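Local coordinates for nucleoprotein (PDB 6M7D) that coats the viral RNA genome in a helical nucleocapsid, one subunit per six nucleotides, shielding it from nucleases while it serves as template for transcription and replication, at residues M337-V342 with Q366-D371; A346-V351 with A407-T412. All blocks are in the same frame, centred on the assembly; numbering follows the deposited sequence.

Contact 1: M337-V342 with Q366-D371; sequences MGVAVV and QAVAKD
Gly-338 and Gln-366 bring their helices closest, with CA atoms 4.4 Å apart, where segments 337-342 and 366-370 run with their N-to-C directions inclined, the axes crossing at -43° and approaching to 7.7 Å. Glycine suits this place because its bare CA lets the two backbones come together, and the CG of Gln-366 lies 3.6 Å from the Gly-338 carbonyl oxygen. One turn further on, Val-342 points toward the second helix and splits its branches: CG1, anti to the backbone N (chi1 164°), meets the methyl of Ala-369 at 3.6 Å, while CG2 reaches the CA of Gln-366 at 3.7 Å. The small Ala-369 leaves room for this, and its CB also rests near Val-339. The aliphatic part of Lys-370 closes over Val-342, its CG 3.7 Å from CG1, before the bent chain carries NZ to the carbonyl of Ala-407. Gln-366, extended beyond CG, runs obliquely across Val-341, its NE2 against the CG2 methyl; NE2 of this buried residue bonds the carbonyl of His-409. This is close helix-helix packing through glycine and alanine, and it joins helices 330-343 and 359-370 in what is, by similarity, the Ncore of a paramyxovirus nucleoprotein.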
loop_
_atom_site.group_PDB
_atom_site.type_symbol
_atom_site.label_atom_id
_atom_site.label_comp_id
_atom_site.label_asym_id
_atom_site.label_seq_id
_atom_site.Cartn_x
_atom_site.Cartn_y
_atom_site.Cartn_z
ATOM N N MET A 337 19.704 -7.530 7.541
ATOM C CA MET A 337 19.912 -6.225 6.935
ATOM C C MET A 337 21.307 -6.107 6.356
ATOM O O MET A 337 21.494 -5.496 5.303
ATOM C CB MET A 337 19.667 -5.119 7.956
ATOM C CG MET A 337 18.222 -4.730 8.130
ATOM S SD MET A 337 17.270 -4.668 6.609
ATOM C CE MET A 337 16.265 -6.136 6.760
ATOM N N GLY A 338 22.300 -6.687 7.028
ATOM C CA GLY A 338 23.626 -6.749 6.440
ATOM C C GLY A 338 23.652 -7.588 5.180
ATOM O O GLY A 338 24.206 -7.182 4.150
ATOM N N VAL A 339 23.042 -8.770 5.244
ATOM C CA VAL A 339 22.951 -9.618 4.060
ATOM C C VAL A 339 22.241 -8.884 2.936
ATOM O O VAL A 339 22.623 -8.990 1.771
ATOM C CB VAL A 339 22.247 -10.945 4.392
ATOM C CG1 VAL A 339 22.208 -11.825 3.170
ATOM C CG2 VAL A 339 22.943 -11.658 5.518
ATOM N N ALA A 340 21.222 -8.098 3.273
ATOM C CA ALA A 340 20.409 -7.435 2.268
ATOM C C ALA A 340 21.135 -6.259 1.645
ATOM O O ALA A 340 20.966 -5.987 0.454
ATOM C CB ALA A 340 19.097 -6.975 2.890
ATOM N N VAL A 341 21.919 -5.521 2.429
ATOM C CA VAL A 341 22.624 -4.398 1.836
ATOM C C VAL A 341 23.786 -4.878 0.996
ATOM O O VAL A 341 24.203 -4.180 0.069
ATOM C CB VAL A 341 23.092 -3.383 2.895
ATOM C CG1 VAL A 341 21.907 -2.802 3.608
ATOM C CG2 VAL A 341 24.049 -4.014 3.865
ATOM N N VAL A 342 24.321 -6.064 1.277
ATOM C CA VAL A 342 25.329 -6.594 0.367
ATOM C C VAL A 342 24.680 -7.187 -0.878
ATOM O O VAL A 342 25.113 -6.922 -2.001
ATOM C CB VAL A 342 26.217 -7.620 1.086
ATOM C CG1 VAL A 342 26.985 -8.444 0.076
ATOM C CG2 VAL A 342 27.159 -6.919 2.011
ATOM N N GLN A 366 26.893 -8.687 6.582
ATOM C CA GLN A 366 27.675 -8.181 5.460
ATOM C C GLN A 366 28.878 -9.065 5.174
ATOM O O GLN A 366 29.264 -9.243 4.018
ATOM C CB GLN A 366 28.135 -6.762 5.736
ATOM C CG GLN A 366 27.038 -5.770 5.789
ATOM C CD GLN A 366 27.547 -4.425 6.131
ATOM O OE1 GLN A 366 28.586 -4.282 6.753
ATOM N NE2 GLN A 366 26.829 -3.413 5.705
ATOM N N ALA A 367 29.488 -9.619 6.219
ATOM C CA ALA A 367 30.682 -10.433 6.047
ATOM C C ALA A 367 30.355 -11.769 5.398
ATOM O O ALA A 367 31.044 -12.202 4.472
ATOM C CB ALA A 367 31.361 -10.641 7.396
ATOM N N VAL A 368 29.319 -12.452 5.884
ATOM C CA VAL A 368 28.951 -13.724 5.280
ATOM C C VAL A 368 28.339 -13.524 3.906
ATOM O O VAL A 368 28.420 -14.418 3.062
ATOM C CB VAL A 368 28.001 -14.531 6.189
ATOM C CG1 VAL A 368 28.552 -14.604 7.582
ATOM C CG2 VAL A 368 26.616 -13.937 6.201
ATOM N N ALA A 369 27.733 -12.367 3.647
ATOM C CA ALA A 369 27.172 -12.115 2.332
ATOM C C ALA A 369 28.250 -11.776 1.316
ATOM O O ALA A 369 28.051 -11.974 0.116
ATOM C CB ALA A 369 26.141 -10.995 2.415
ATOM N N LYS A 370 29.391 -11.282 1.776
ATOM C CA LYS A 370 30.474 -10.838 0.919
ATOM C C LYS A 370 31.532 -11.907 0.714
ATOM O O LYS A 370 32.431 -11.720 -0.107
ATOM C CB LYS A 370 31.134 -9.603 1.529
ATOM C CG LYS A 370 30.594 -8.294 1.047
ATOM C CD LYS A 370 31.587 -7.192 1.302
ATOM C CE LYS A 370 31.399 -6.583 2.672
ATOM N NZ LYS A 370 30.584 -5.343 2.609
ATOM N N ASP A 371 31.441 -13.017 1.427
ATOM C CA ASP A 371 32.496 -14.012 1.469
ATOM C C ASP A 371 32.103 -15.188 0.592
ATOM O O ASP A 371 31.049 -15.789 0.801
ATOM C CB ASP A 371 32.742 -14.465 2.905
ATOM C CG ASP A 371 33.951 -15.347 3.037
ATOM O OD1 ASP A 371 35.079 -14.831 2.920
ATOM O OD2 ASP A 371 33.776 -16.556 3.267
#

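Contact 2: A346-V351 with A407-T412; sequences AMQQYV and AYHKPT. With nucleotides of chain B.
A single hydrogen bond joins the protein segments: the hydroxyl OG1 of Thr-412 donates to the carbonyl O of Gln-348 at 2.6 Å, approaching from above the carbonyl plane, 46° out of it. With OG1 anti to its own carbonyl carbon (chi1 -58°), Thr-412 offers the hydroxyl to Gln-348 and lays CB against the O of Tyr-350. A beta-branched hydroxyl residue suits a place that meets two carbonyls. A CA-H...O contact adds to this where the CA of Val-351 lies 3.3 Å from the O of Thr-412. In the packing between side chains, the amide of Gln-348 slants across the imidazole of His-409, the two planes 31° apart, with NE2 3.3 Å from CE1; that nitrogen probably also bonds the carbonyl of Val-341. Other interactions are with RNA. The N of Val-351 donates to the O2' of U3 of chain B at 3.3 Å, and its two methyls lie against that uracil. The ring of Tyr-350 meets U3 of chain B at its edge, its OH, bonded to Ser-268, lies 2.8 Å from OP2, and its CB rests against the sugar of U4 of chain B. Tyr-350 is a known RNA-binding residue, and the loop is part of that site, backed by a segment assigned by similarity to Ntail.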
loop_
_atom_site.group_PDB
_atom_site.type_symbol
_atom_site.label_atom_id
_atom_site.label_comp_id
_atom_site.label_asym_id
_atom_site.label_seq_id
_atom_site.Cartn_x
_atom_site.Cartn_y
_atom_site.Cartn_z
ATOM N N ALA A 346 18.936 -2.101 -3.708
ATOM C CA ALA A 346 17.772 -1.336 -3.295
ATOM C C ALA A 346 17.664 -1.261 -1.784
ATOM O O ALA A 346 17.206 -0.250 -1.248
ATOM C CB ALA A 346 16.510 -1.954 -3.886
ATOM N N MET A 347 18.084 -2.313 -1.085
ATOM C CA MET A 347 18.030 -2.346 0.366
ATOM C C MET A 347 19.008 -1.386 1.018
ATOM O O MET A 347 18.890 -1.136 2.218
ATOM C CB MET A 347 18.303 -3.758 0.869
ATOM C CG MET A 347 17.210 -4.761 0.571
ATOM S SD MET A 347 15.585 -4.271 1.151
ATOM C CE MET A 347 15.882 -3.994 2.881
ATOM N N GLN A 348 19.966 -0.847 0.273
ATOM C CA GLN A 348 20.911 0.103 0.835
ATOM C C GLN A 348 20.319 1.489 1.016
ATOM O O GLN A 348 20.967 2.346 1.619
ATOM C CB GLN A 348 22.153 0.173 -0.040
ATOM C CG GLN A 348 22.925 -1.116 -0.043
ATOM C CD GLN A 348 23.895 -1.212 -1.180
ATOM O OE1 GLN A 348 24.180 -0.229 -1.851
ATOM N NE2 GLN A 348 24.405 -2.409 -1.414
ATOM N N GLN A 349 19.116 1.729 0.510
ATOM C CA GLN A 349 18.378 2.948 0.785
ATOM C C GLN A 349 17.277 2.726 1.800
ATOM O O GLN A 349 16.604 3.681 2.190
ATOM C CB GLN A 349 17.792 3.516 -0.507
ATOM C CG GLN A 349 18.728 4.445 -1.242
ATOM C CD GLN A 349 19.887 3.713 -1.870
ATOM O OE1 GLN A 349 19.713 2.658 -2.474
ATOM N NE2 GLN A 349 21.083 4.267 -1.729
ATOM N N TYR A 350 17.079 1.488 2.224
ATOM C CA TYR A 350 16.184 1.184 3.324
ATOM C C TYR A 350 16.809 1.631 4.634
ATOM O O TYR A 350 17.997 1.421 4.873
ATOM C CB TYR A 350 15.911 -0.313 3.353
ATOM C CG TYR A 350 14.932 -0.765 4.392
ATOM C CD1 TYR A 350 13.604 -0.397 4.320
ATOM C CD2 TYR A 350 15.331 -1.583 5.432
ATOM C CE1 TYR A 350 12.710 -0.815 5.255
ATOM C CE2 TYR A 350 14.440 -2.012 6.369
ATOM C CZ TYR A 350 13.130 -1.623 6.275
ATOM O OH TYR A 350 12.233 -2.042 7.215
ATOM N N VAL A 351 16.002 2.249 5.492
ATOM C CA VAL A 351 16.503 2.785 6.751
ATOM C C VAL A 351 16.792 1.604 7.672
ATOM O O VAL A 351 15.883 0.981 8.217
ATOM C CB VAL A 351 15.526 3.776 7.383
ATOM C CG1 VAL A 351 15.976 4.127 8.783
ATOM C CG2 VAL A 351 15.432 5.016 6.537
ATOM N N ALA A 407 35.310 -3.527 3.080
ATOM C CA ALA A 407 34.488 -2.298 2.972
ATOM C C ALA A 407 33.069 -2.630 3.441
ATOM O O ALA A 407 32.465 -3.554 2.863
ATOM C CB ALA A 407 34.499 -1.799 1.549
ATOM N N TYR A 408 32.544 -1.892 4.425
ATOM C CA TYR A 408 31.219 -2.211 4.928
ATOM C C TYR A 408 30.253 -1.100 4.559
ATOM O O TYR A 408 30.648 0.051 4.365
ATOM C CB TYR A 408 31.231 -2.401 6.445
ATOM C CG TYR A 408 31.717 -3.756 6.897
ATOM C CD1 TYR A 408 31.355 -4.911 6.221
ATOM C CD2 TYR A 408 32.557 -3.876 7.994
ATOM C CE1 TYR A 408 31.800 -6.143 6.636
ATOM C CE2 TYR A 408 33.008 -5.104 8.415
ATOM C CZ TYR A 408 32.628 -6.234 7.734
ATOM O OH TYR A 408 33.084 -7.457 8.160
ATOM N N HIS A 409 28.981 -1.460 4.464
ATOM C CA HIS A 409 27.907 -0.512 4.224
ATOM C C HIS A 409 27.495 0.103 5.549
ATOM O O HIS A 409 27.251 -0.615 6.520
ATOM C CB HIS A 409 26.708 -1.198 3.573
ATOM C CG HIS A 409 27.001 -1.772 2.225
ATOM N ND1 HIS A 409 27.052 -1.003 1.085
ATOM C CD2 HIS A 409 27.260 -3.041 1.834
ATOM C CE1 HIS A 409 27.333 -1.772 0.050
ATOM N NE2 HIS A 409 27.462 -3.015 0.477
ATOM N N LYS A 410 27.436 1.406 5.590
ATOM C CA LYS A 410 26.953 2.021 6.812
ATOM C C LYS A 410 25.433 1.922 6.869
ATOM O O LYS A 410 24.766 2.077 5.845
ATOM C CB LYS A 410 27.386 3.482 6.892
ATOM C CG LYS A 410 28.879 3.697 6.757
ATOM C CD LYS A 410 29.657 2.773 7.675
ATOM C CE LYS A 410 30.793 2.083 6.935
ATOM N NZ LYS A 410 31.475 1.062 7.776
ATOM N N PRO A 411 24.865 1.639 8.039
ATOM C CA PRO A 411 23.405 1.566 8.148
ATOM C C PRO A 411 22.749 2.882 7.759
ATOM O O PRO A 411 23.116 3.951 8.248
ATOM C CB PRO A 411 23.177 1.230 9.625
ATOM C CG PRO A 411 24.470 1.485 10.301
ATOM C CD PRO A 411 25.530 1.258 9.291
ATOM N N THR A 412 21.775 2.790 6.857
ATOM C CA THR A 412 21.091 3.972 6.356
ATOM C C THR A 412 20.192 4.554 7.436
ATOM O O THR A 412 19.386 3.840 8.038
ATOM C CB THR A 412 20.275 3.619 5.114
ATOM O OG1 THR A 412 21.141 3.082 4.112
ATOM C CG2 THR A 412 19.577 4.845 4.557
ATOM P P U B 4 10.527 3.450 1.427
ATOM O OP1 U B 4 10.527 4.726 0.690
ATOM O OP2 U B 4 9.343 2.578 1.437
ATOM O "O5'" U B 4 11.720 2.559 0.895
ATOM C "C5'" U B 4 12.989 3.125 0.636
ATOM C "C4'" U B 4 13.872 2.168 -0.116
ATOM O "O4'" U B 4 14.057 0.953 0.643
ATOM C "C3'" U B 4 13.358 1.658 -1.441
ATOM O "O3'" U B 4 13.432 2.606 -2.485
ATOM C "C2'" U B 4 14.247 0.454 -1.660
ATOM O "O2'" U B 4 15.544 0.886 -2.025
ATOM C "C1'" U B 4 14.333 -0.107 -0.247
ATOM N N1 U B 4 13.396 -1.227 0.002
ATOM C C2 U B 4 13.660 -2.463 -0.569
ATOM O O2 U B 4 14.593 -2.701 -1.296
ATOM N N3 U B 4 12.774 -3.452 -0.283
ATOM C C4 U B 4 11.673 -3.342 0.510
ATOM O O4 U B 4 10.976 -4.331 0.668
ATOM C C5 U B 4 11.464 -2.052 1.071
ATOM C C6 U B 4 12.309 -1.061 0.809
ATOM P P U B 3 9.096 -0.275 6.803
ATOM O OP1 U B 3 8.685 -1.380 5.926
ATOM O OP2 U B 3 10.029 -0.532 7.905
ATOM O "O5'" U B 3 9.688 0.856 5.873
ATOM C "C5'" U B 3 8.835 1.648 5.068
ATOM C "C4'" U B 3 9.501 2.936 4.670
ATOM O "O4'" U B 3 9.796 3.723 5.854
ATOM C "C3'" U B 3 10.818 2.764 3.931
ATOM O "O3'" U B 3 10.929 3.774 2.939
ATOM C "C2'" U B 3 11.856 2.998 5.020
ATOM O "O2'" U B 3 13.107 3.434 4.545
ATOM C "C1'" U B 3 11.169 4.050 5.879
ATOM N N1 U B 3 11.632 4.054 7.275
ATOM C C2 U B 3 12.077 5.232 7.821
ATOM O O2 U B 3 12.077 6.282 7.217
ATOM N N3 U B 3 12.515 5.146 9.108
ATOM C C4 U B 3 12.569 4.015 9.887
ATOM O O4 U B 3 12.991 4.089 11.039
ATOM C C5 U B 3 12.096 2.834 9.251
ATOM C C6 U B 3 11.665 2.898 8.000
ATOM P P U B 5 12.197 2.797 -3.490
ATOM O OP1 U B 5 12.379 4.089 -4.177
ATOM O OP2 U B 5 10.956 2.517 -2.755
ATOM O "O5'" U B 5 12.346 1.624 -4.549
ATOM C "C5'" U B 5 13.609 1.243 -5.065
ATOM C "C4'" U B 5 13.630 -0.210 -5.453
ATOM O "O4'" U B 5 13.465 -1.043 -4.289
ATOM C "C3'" U B 5 12.530 -0.676 -6.376
ATOM O "O3'" U B 5 12.764 -0.317 -7.721
ATOM C "C2'" U B 5 12.527 -2.179 -6.147
ATOM O "O2'" U B 5 13.584 -2.785 -6.869
ATOM C "C1'" U B 5 12.870 -2.265 -4.664
ATOM N N1 U B 5 11.710 -2.537 -3.788
ATOM C C2 U B 5 11.222 -3.824 -3.716
ATOM O O2 U B 5 11.657 -4.750 -4.358
ATOM N N3 U B 5 10.174 -4.010 -2.871
ATOM C C4 U B 5 9.589 -3.058 -2.093
ATOM O O4 U B 5 8.651 -3.376 -1.375
ATOM C C5 U B 5 10.153 -1.757 -2.214
ATOM C C6 U B 5 11.175 -1.546 -3.029
#

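In the fold
Late in the chain, helix 330-343 carries 337-342 and runs into the RNA-facing loop 346-351. Helix 359-370 then returns to pack on its predecessor, so contact 1 closes a loop of 23 residues containing 346-351. After helix 388-401 the chain passes back across both helices as 407-412, and contact 2 closes a longer loop of 55 residues that contains 366-371. The two contacts therefore cross rather than nest, and their centres are 10 Å apart. Polar contacts join the two directly, and His-409 packs on Val-341 and Val-342. Together they tie the helix pair, the RNA-binding loop and the segment near the modelled C-terminal end into one unit.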